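Long-range contacts in alpha-14 giardin (PDB 3CHJ), which probably serves as a calcium-regulated structural element of the annexin family, binding phospholipid in the presence of calcium and linking the bilayer to the underlying axoneme: residues A[144-152]-A[186-194]; A[165-176]-A[207-217]. All coordinates share one frame; numbering follows the deposited sequence.

Contact 1: residues A[144-152]-A[186-194]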
# COMPACT_ATOMS: atom_id res chain seq x y z
N MET A 144 -13.34 6.48 13.12
CA MET A 144 -13.80 6.26 11.73
C MET A 144 -12.82 5.44 10.88
O MET A 144 -13.25 4.58 10.12
CB MET A 144 -14.15 7.59 11.04
CG MET A 144 -15.44 8.20 11.61
SD MET A 144 -16.91 7.19 11.32
CE MET A 144 -17.15 7.36 9.56
N TRP A 145 -11.51 5.66 11.04
CA TRP A 145 -10.51 4.87 10.28
C TRP A 145 -10.59 3.39 10.68
O TRP A 145 -10.36 2.52 9.84
CB TRP A 145 -9.07 5.39 10.44
CG TRP A 145 -8.53 5.33 11.84
CD1 TRP A 145 -8.52 6.35 12.74
CD2 TRP A 145 -7.94 4.20 12.50
NE1 TRP A 145 -7.96 5.94 13.93
CE2 TRP A 145 -7.60 4.62 13.81
CE3 TRP A 145 -7.66 2.88 12.11
CZ2 TRP A 145 -7.00 3.75 14.73
CZ3 TRP A 145 -7.05 2.03 13.04
CH2 TRP A 145 -6.75 2.46 14.33
N ALA A 146 -10.90 3.14 11.95
CA ALA A 146 -11.02 1.77 12.48
C ALA A 146 -12.29 1.13 11.98
O ALA A 146 -12.25 -0.01 11.53
CB ALA A 146 -10.96 1.78 14.05
N LYS A 147 -13.41 1.87 11.99
CA LYS A 147 -14.65 1.33 11.43
C LYS A 147 -14.43 0.98 9.95
O LYS A 147 -14.91 -0.04 9.46
CB LYS A 147 -15.80 2.34 11.55
CG LYS A 147 -16.20 2.64 12.97
CD LYS A 147 -17.38 3.62 13.01
CE LYS A 147 -17.77 3.99 14.42
NZ LYS A 147 -18.35 2.83 15.16
N LEU A 148 -13.69 1.84 9.25
CA LEU A 148 -13.46 1.65 7.83
C LEU A 148 -12.63 0.39 7.58
O LEU A 148 -13.03 -0.46 6.77
CB LEU A 148 -12.81 2.89 7.19
CG LEU A 148 -12.48 2.76 5.71
CD1 LEU A 148 -13.75 2.54 4.89
CD2 LEU A 148 -11.75 3.99 5.26
N ILE A 149 -11.46 0.26 8.23
CA ILE A 149 -10.64 -0.93 7.98
C ILE A 149 -11.30 -2.22 8.49
O ILE A 149 -11.11 -3.27 7.89
CB ILE A 149 -9.17 -0.81 8.44
CG1 ILE A 149 -9.08 -0.76 9.98
CG2 ILE A 149 -8.51 0.38 7.76
CD1 ILE A 149 -7.62 -0.82 10.50
N ASN A 150 -12.07 -2.15 9.59
CA ASN A 150 -12.81 -3.33 10.04
C ASN A 150 -13.84 -3.76 9.00
O ASN A 150 -14.01 -4.97 8.73
CB ASN A 150 -13.52 -3.06 11.37
CG ASN A 150 -12.57 -2.99 12.54
OD1 ASN A 150 -11.49 -3.60 12.54
ND2 ASN A 150 -12.97 -2.25 13.56
N ALA A 151 -14.54 -2.79 8.41
CA ALA A 151 -15.53 -3.12 7.39
C ALA A 151 -14.87 -3.75 6.17
O ALA A 151 -15.40 -4.69 5.54
CB ALA A 151 -16.31 -1.88 6.99
N VAL A 152 -13.74 -3.21 5.77
CA VAL A 152 -13.01 -3.76 4.64
C VAL A 152 -12.45 -5.16 4.97
O VAL A 152 -12.54 -6.07 4.14
CB VAL A 152 -11.88 -2.79 4.21
CG1 VAL A 152 -10.91 -3.45 3.24
CG2 VAL A 152 -12.50 -1.54 3.63
N VAL A 186 -22.30 8.15 10.09
CA VAL A 186 -21.30 7.08 10.18
C VAL A 186 -21.56 6.03 9.11
O VAL A 186 -20.67 5.66 8.33
CB VAL A 186 -21.28 6.41 11.58
CG1 VAL A 186 -20.36 5.20 11.59
CG2 VAL A 186 -20.83 7.42 12.63
N SER A 187 -22.81 5.55 9.07
CA SER A 187 -23.20 4.54 8.11
C SER A 187 -22.97 4.93 6.65
O SER A 187 -22.56 4.11 5.85
CB SER A 187 -24.65 4.09 8.35
OG SER A 187 -25.55 5.15 8.10
N THR A 188 -23.24 6.19 6.30
CA THR A 188 -23.03 6.67 4.93
C THR A 188 -21.55 6.55 4.52
O THR A 188 -21.21 6.03 3.45
CB THR A 188 -23.47 8.14 4.82
OG1 THR A 188 -24.85 8.23 5.19
CG2 THR A 188 -23.26 8.68 3.42
N TRP A 189 -20.69 7.06 5.39
CA TRP A 189 -19.27 7.05 5.07
C TRP A 189 -18.72 5.64 4.93
O TRP A 189 -17.93 5.35 4.03
CB TRP A 189 -18.49 7.79 6.14
CG TRP A 189 -18.58 9.30 6.08
CD1 TRP A 189 -19.16 10.12 7.02
CD2 TRP A 189 -18.05 10.17 5.07
NE1 TRP A 189 -19.00 11.44 6.66
CE2 TRP A 189 -18.36 11.50 5.45
CE3 TRP A 189 -17.36 9.95 3.87
CZ2 TRP A 189 -17.98 12.61 4.68
CZ3 TRP A 189 -16.98 11.05 3.09
CH2 TRP A 189 -17.30 12.37 3.49
N ILE A 190 -19.12 4.76 5.85
CA ILE A 190 -18.62 3.39 5.82
C ILE A 190 -19.17 2.61 4.63
O ILE A 190 -18.44 1.92 3.95
CB ILE A 190 -18.87 2.66 7.17
CG1 ILE A 190 -18.22 3.43 8.32
CG2 ILE A 190 -18.36 1.21 7.11
CD1 ILE A 190 -16.70 3.63 8.21
N ARG A 191 -20.47 2.75 4.37
CA ARG A 191 -21.07 2.03 3.26
C ARG A 191 -20.37 2.39 1.94
O ARG A 191 -19.98 1.52 1.17
CB ARG A 191 -22.58 2.31 3.19
CG ARG A 191 -23.24 1.62 2.02
CD ARG A 191 -24.77 1.75 2.01
NE ARG A 191 -25.23 3.13 1.87
CZ ARG A 191 -25.64 3.90 2.87
NH1 ARG A 191 -25.65 3.43 4.10
NH2 ARG A 191 -26.04 5.14 2.64
N ILE A 192 -20.17 3.69 1.70
CA ILE A 192 -19.57 4.10 0.44
C ILE A 192 -18.11 3.65 0.37
O ILE A 192 -17.69 2.98 -0.58
CB ILE A 192 -19.68 5.61 0.25
CG1 ILE A 192 -21.17 6.02 0.12
CG2 ILE A 192 -18.91 6.03 -1.00
CD1 ILE A 192 -21.40 7.53 0.25
N PHE A 193 -17.33 4.01 1.38
CA PHE A 193 -15.90 3.81 1.26
C PHE A 193 -15.46 2.37 1.49
O PHE A 193 -14.42 1.95 0.95
CB PHE A 193 -15.14 4.80 2.14
CG PHE A 193 -15.10 6.19 1.58
CD1 PHE A 193 -16.23 7.02 1.62
CD2 PHE A 193 -13.93 6.68 0.97
CE1 PHE A 193 -16.20 8.31 1.06
CE2 PHE A 193 -13.90 7.96 0.42
CZ PHE A 193 -15.00 8.77 0.47
N ALA A 194 -16.25 1.61 2.25
CA ALA A 194 -15.89 0.21 2.49
C ALA A 194 -16.51 -0.78 1.52
O ALA A 194 -15.93 -1.86 1.30
CB ALA A 194 -16.23 -0.21 3.92

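Contact 2: residues A[165-176]-A[207-217]. With CA (calcium ion), chain B.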
# COMPACT_ATOMS: atom_id res chain seq x y z
N LEU A 165 -26.74 4.91 -6.03
CA LEU A 165 -25.70 5.94 -6.07
C LEU A 165 -26.29 7.32 -5.90
O LEU A 165 -25.73 8.14 -5.17
CB LEU A 165 -24.86 5.86 -7.34
CG LEU A 165 -23.59 5.01 -7.30
CD1 LEU A 165 -23.90 3.58 -6.91
CD2 LEU A 165 -22.90 5.06 -8.66
N GLU A 166 -27.41 7.59 -6.57
CA GLU A 166 -28.09 8.88 -6.39
C GLU A 166 -28.51 9.12 -4.94
O GLU A 166 -28.34 10.22 -4.41
CB GLU A 166 -29.32 9.01 -7.32
CG GLU A 166 -29.01 8.92 -8.82
CD GLU A 166 -28.44 10.21 -9.42
OE1 GLU A 166 -28.23 11.20 -8.68
OE2 GLU A 166 -28.21 10.22 -10.66
N GLU A 167 -29.04 8.08 -4.28
CA GLU A 167 -29.43 8.17 -2.88
C GLU A 167 -28.22 8.45 -1.97
O GLU A 167 -28.28 9.32 -1.12
CB GLU A 167 -30.10 6.88 -2.42
CG GLU A 167 -31.45 6.59 -3.07
CD GLU A 167 -32.01 5.24 -2.62
OE1 GLU A 167 -31.33 4.20 -2.80
OE2 GLU A 167 -33.14 5.21 -2.08
N ASP A 168 -27.15 7.67 -2.16
CA ASP A 168 -25.93 7.86 -1.36
C ASP A 168 -25.26 9.19 -1.63
O ASP A 168 -24.61 9.75 -0.74
CB ASP A 168 -24.94 6.73 -1.61
CG ASP A 168 -25.39 5.43 -1.01
OD1 ASP A 168 -26.29 5.45 -0.12
OD2 ASP A 168 -24.84 4.39 -1.42
N LEU A 169 -25.42 9.71 -2.84
CA LEU A 169 -24.85 11.02 -3.20
C LEU A 169 -25.45 12.12 -2.34
O LEU A 169 -24.74 12.98 -1.81
CB LEU A 169 -25.12 11.30 -4.68
CG LEU A 169 -24.52 12.57 -5.25
CD1 LEU A 169 -23.01 12.56 -5.03
CD2 LEU A 169 -24.84 12.65 -6.71
N VAL A 170 -26.78 12.10 -2.21
CA VAL A 170 -27.47 13.05 -1.37
C VAL A 170 -27.02 12.91 0.09
O VAL A 170 -26.76 13.90 0.79
CB VAL A 170 -29.00 12.88 -1.51
CG1 VAL A 170 -29.73 13.70 -0.49
CG2 VAL A 170 -29.42 13.28 -2.94
N LEU A 171 -26.89 11.66 0.53
CA LEU A 171 -26.47 11.38 1.90
C LEU A 171 -25.03 11.83 2.20
O LEU A 171 -24.76 12.42 3.26
CB LEU A 171 -26.64 9.88 2.20
CG LEU A 171 -28.11 9.44 2.31
CD1 LEU A 171 -28.18 7.93 2.28
CD2 LEU A 171 -28.74 10.01 3.57
N VAL A 172 -24.12 11.57 1.26
CA VAL A 172 -22.73 11.98 1.49
C VAL A 172 -22.53 13.50 1.41
O VAL A 172 -21.74 14.06 2.17
CB VAL A 172 -21.70 11.19 0.64
CG1 VAL A 172 -21.55 11.73 -0.79
CG2 VAL A 172 -20.35 11.19 1.39
N ARG A 173 -23.29 14.15 0.53
CA ARG A 173 -23.31 15.61 0.52
C ARG A 173 -23.78 16.18 1.86
O ARG A 173 -23.18 17.11 2.40
CB ARG A 173 -24.16 16.15 -0.63
CG ARG A 173 -24.30 17.66 -0.61
CD ARG A 173 -22.98 18.36 -0.94
NE ARG A 173 -23.18 19.77 -1.30
CZ ARG A 173 -22.28 20.53 -1.90
NH1 ARG A 173 -21.08 20.06 -2.20
NH2 ARG A 173 -22.56 21.80 -2.20
N LYS A 174 -24.87 15.62 2.39
CA LYS A 174 -25.36 16.01 3.71
C LYS A 174 -24.27 15.88 4.78
O LYS A 174 -24.03 16.81 5.56
CB LYS A 174 -26.61 15.19 4.07
CG LYS A 174 -27.32 15.58 5.36
CD LYS A 174 -26.75 14.85 6.57
CE LYS A 174 -27.22 15.45 7.88
NZ LYS A 174 -26.70 14.70 9.07
N ALA A 175 -23.59 14.75 4.76
CA ALA A 175 -22.50 14.49 5.70
C ALA A 175 -21.35 15.50 5.54
O ALA A 175 -20.80 15.98 6.53
CB ALA A 175 -22.01 13.06 5.53
N ILE A 176 -21.00 15.81 4.30
CA ILE A 176 -19.93 16.75 4.02
C ILE A 176 -20.28 18.17 4.51
O ILE A 176 -19.42 18.92 4.98
CB ILE A 176 -19.60 16.72 2.52
CG1 ILE A 176 -18.82 15.43 2.20
CG2 ILE A 176 -18.82 17.98 2.10
CD1 ILE A 176 -18.68 15.12 0.71
N MET A 207 -20.35 11.90 -10.44
CA MET A 207 -21.70 12.38 -10.13
C MET A 207 -21.71 13.53 -9.14
O MET A 207 -22.54 14.43 -9.24
CB MET A 207 -22.59 11.25 -9.59
CG MET A 207 -22.94 10.20 -10.64
SD MET A 207 -23.73 8.75 -9.91
CE MET A 207 -25.19 9.40 -9.12
N TYR A 208 -20.80 13.49 -8.16
CA TYR A 208 -20.72 14.52 -7.14
C TYR A 208 -20.32 15.84 -7.79
O TYR A 208 -20.96 16.87 -7.58
CB TYR A 208 -19.73 14.06 -6.04
CG TYR A 208 -19.68 14.99 -4.86
CD1 TYR A 208 -20.44 14.75 -3.71
CD2 TYR A 208 -18.87 16.13 -4.88
CE1 TYR A 208 -20.38 15.62 -2.61
CE2 TYR A 208 -18.80 16.99 -3.81
CZ TYR A 208 -19.58 16.74 -2.66
OH TYR A 208 -19.50 17.60 -1.59
N SER A 209 -19.26 15.80 -8.60
CA SER A 209 -18.83 16.98 -9.35
C SER A 209 -19.96 17.47 -10.27
O SER A 209 -20.18 18.67 -10.39
CB SER A 209 -17.57 16.67 -10.15
OG SER A 209 -17.01 17.87 -10.66
N ALA A 210 -20.67 16.53 -10.89
CA ALA A 210 -21.73 16.86 -11.86
C ALA A 210 -22.90 17.56 -11.18
O ALA A 210 -23.45 18.52 -11.72
CB ALA A 210 -22.20 15.61 -12.56
N LYS A 211 -23.26 17.09 -9.99
CA LYS A 211 -24.43 17.58 -9.28
C LYS A 211 -24.17 18.85 -8.47
O LYS A 211 -25.07 19.69 -8.35
CB LYS A 211 -25.01 16.47 -8.38
CG LYS A 211 -26.35 16.84 -7.73
CD LYS A 211 -26.87 15.71 -6.85
CE LYS A 211 -28.18 16.07 -6.17
NZ LYS A 211 -29.32 16.11 -7.16
N TYR A 212 -22.96 18.99 -7.92
CA TYR A 212 -22.62 20.07 -6.99
C TYR A 212 -21.68 21.12 -7.56
O TYR A 212 -20.76 21.59 -6.88
CB TYR A 212 -22.14 19.49 -5.65
CG TYR A 212 -23.18 18.58 -5.04
CD1 TYR A 212 -24.42 19.08 -4.64
CD2 TYR A 212 -22.93 17.22 -4.88
CE1 TYR A 212 -25.39 18.23 -4.11
CE2 TYR A 212 -23.90 16.36 -4.34
CZ TYR A 212 -25.13 16.88 -3.96
OH TYR A 212 -26.10 16.06 -3.43
N ASN A 213 -21.96 21.49 -8.81
CA ASN A 213 -21.30 22.59 -9.50
C ASN A 213 -19.78 22.49 -9.44
O ASN A 213 -19.09 23.49 -9.18
CB ASN A 213 -21.77 23.93 -8.93
CG ASN A 213 -21.38 25.12 -9.82
OD1 ASN A 213 -21.49 25.06 -11.06
ND2 ASN A 213 -20.93 26.19 -9.20
N GLY A 214 -19.27 21.28 -9.67
CA GLY A 214 -17.83 21.03 -9.73
C GLY A 214 -17.11 20.83 -8.40
O GLY A 214 -15.88 20.68 -8.38
N ASP A 215 -17.86 20.81 -7.30
CA ASP A 215 -17.26 20.53 -5.98
C ASP A 215 -16.62 19.15 -6.02
O ASP A 215 -17.03 18.31 -6.81
CB ASP A 215 -18.29 20.56 -4.86
CG ASP A 215 -18.68 21.97 -4.41
OD1 ASP A 215 -18.11 22.99 -4.91
OD2 ASP A 215 -19.56 22.06 -3.52
N SER A 216 -15.62 18.92 -5.16
CA SER A 216 -14.87 17.65 -5.15
C SER A 216 -15.21 16.77 -3.96
O SER A 216 -15.23 17.25 -2.82
CB SER A 216 -13.37 17.95 -5.14
OG SER A 216 -12.64 16.85 -4.62
N LEU A 217 -15.45 15.48 -4.21
CA LEU A 217 -15.75 14.53 -3.14
C LEU A 217 -14.55 14.40 -2.20
O LEU A 217 -14.72 14.41 -0.98
CB LEU A 217 -16.15 13.18 -3.74
CG LEU A 217 -16.34 11.98 -2.80
CD1 LEU A 217 -17.42 12.30 -1.77
CD2 LEU A 217 -16.72 10.75 -3.63
CA CA B . -20.47 15.86 8.75

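Contact 1: residues A[144-152]-A[186-194]
A knobs-into-holes seam of the all-helical annexin fold joins 144-152 to 186-194: I190 is the knob, and M144, K147, L148 and A151 form its socket. The helix axes approach to 9.5 Å and cross at -42°, with N-to-C directions running broadly the same way. With CG1 of I190 anti to its carbonyl carbon (chi1 -57°), the two arms of the side chain separate: CD1 enters the socket, 3.7 Å from K147 CB and packed also against L148, while CG2 rests on A151 CB. The seam tightens toward the C-terminal ends, where CA atoms of V152 and A194 lie closer than those of M144 and V186. There A151 CB meets A194 CB at 3.5 Å, shorter than usual van der Waals contact, and CG2 of V152 borders A194 CB. L148 CD1 packs on F193 CB at 3.8 Å and also touches A194. At the wider end M144 folds back at chi2 and chi3, which carries CE to W189 CB at 3.7 Å and lays SD beside V186. K147 crosses V186 at about a right angle, its CD 3.7 Å from V186 CG1; its amine is hydrogen-bonded to the D141 carbonyl. The contact between the two segments is apolar throughout. Behind 144-152, W145 and I149 pack on helix 101-108 and helix 131-139, whereas from 186-194, W189 and I192 pack on helix 162-177, and W189 NE1 bonds E224, a calcium ligand.

Contact 2: residues A[165-176]-A[207-217]
Helix 165-176 meets the end of helix 198-211 steeply: the axes of 165-176 and 207-211 cross at -71° with a closest approach of 10.8 Å, and L169 and Y208 have the nearest CA atoms. Beyond K211 the chain leaves helical geometry at Y212 and reverses in a type I' turn from Y212 to D215; S216 then N-caps the next helix. This turn sets Y212 and D215 against R173, the ring over one face of the guanidinium and the carboxylate at its edge. CG of R173 lies anti to the backbone N (chi1 175°), and the bend at chi2 runs the chain along the Y212 ring. CD sits over the ring centre, 3.8 Å from the centroid, and the guanidinium lies nearly parallel to the ring, planes 7° apart, in an off-centre cation-pi stack. In the guanidinium plane, NH1 donates to Y208 OH at 3.0 Å. In the end-on salt bridge to D215, NH1 and NH2 share OD2: NH1 meets its anti lone pair at 2.8 Å, while the more bent NH2 bond, nearly along the C-O axis, is longer. NE pairs with E177. In this all-helical annexin fold the contact packs the end of helix 198-211 on helix 162-177, whose C-terminal end gives A175 O to the calcium ion at 2.3 Å, alongside T178, G180, E185 and E224. Y208 is a knob among L169, V172, R173 and I176; L169 CD1 comes to the edge of its ring, 3.6 Å from Y208 CD1. Near L165, M207 CE lies over the E166 carboxylate, 3.4 Å from E166 CD.

Overall arrangement
Contact 1 is largely buried, and its centre lies about 18 Å from the chain centre; contact 2, at about 27 Å, is only partly buried. The chemistry follows: 144-152 and 186-194 mesh through apolar side-chain groups, whereas 165-176 and 207-217 combine apolar contacts with a stacked, salt-bridged arginine. The contacts share no helix, but their segments alternate along the chain and touch directly: R191 of contact 1 forms a salt bridge with D168 of contact 2, NH2 to OD1 2.8 Å, and W189 packs on A175 and I176. Helix 162-177 thus has 186-195 and 198-211 as partners, and W189 brings contact 1 close to the calcium site.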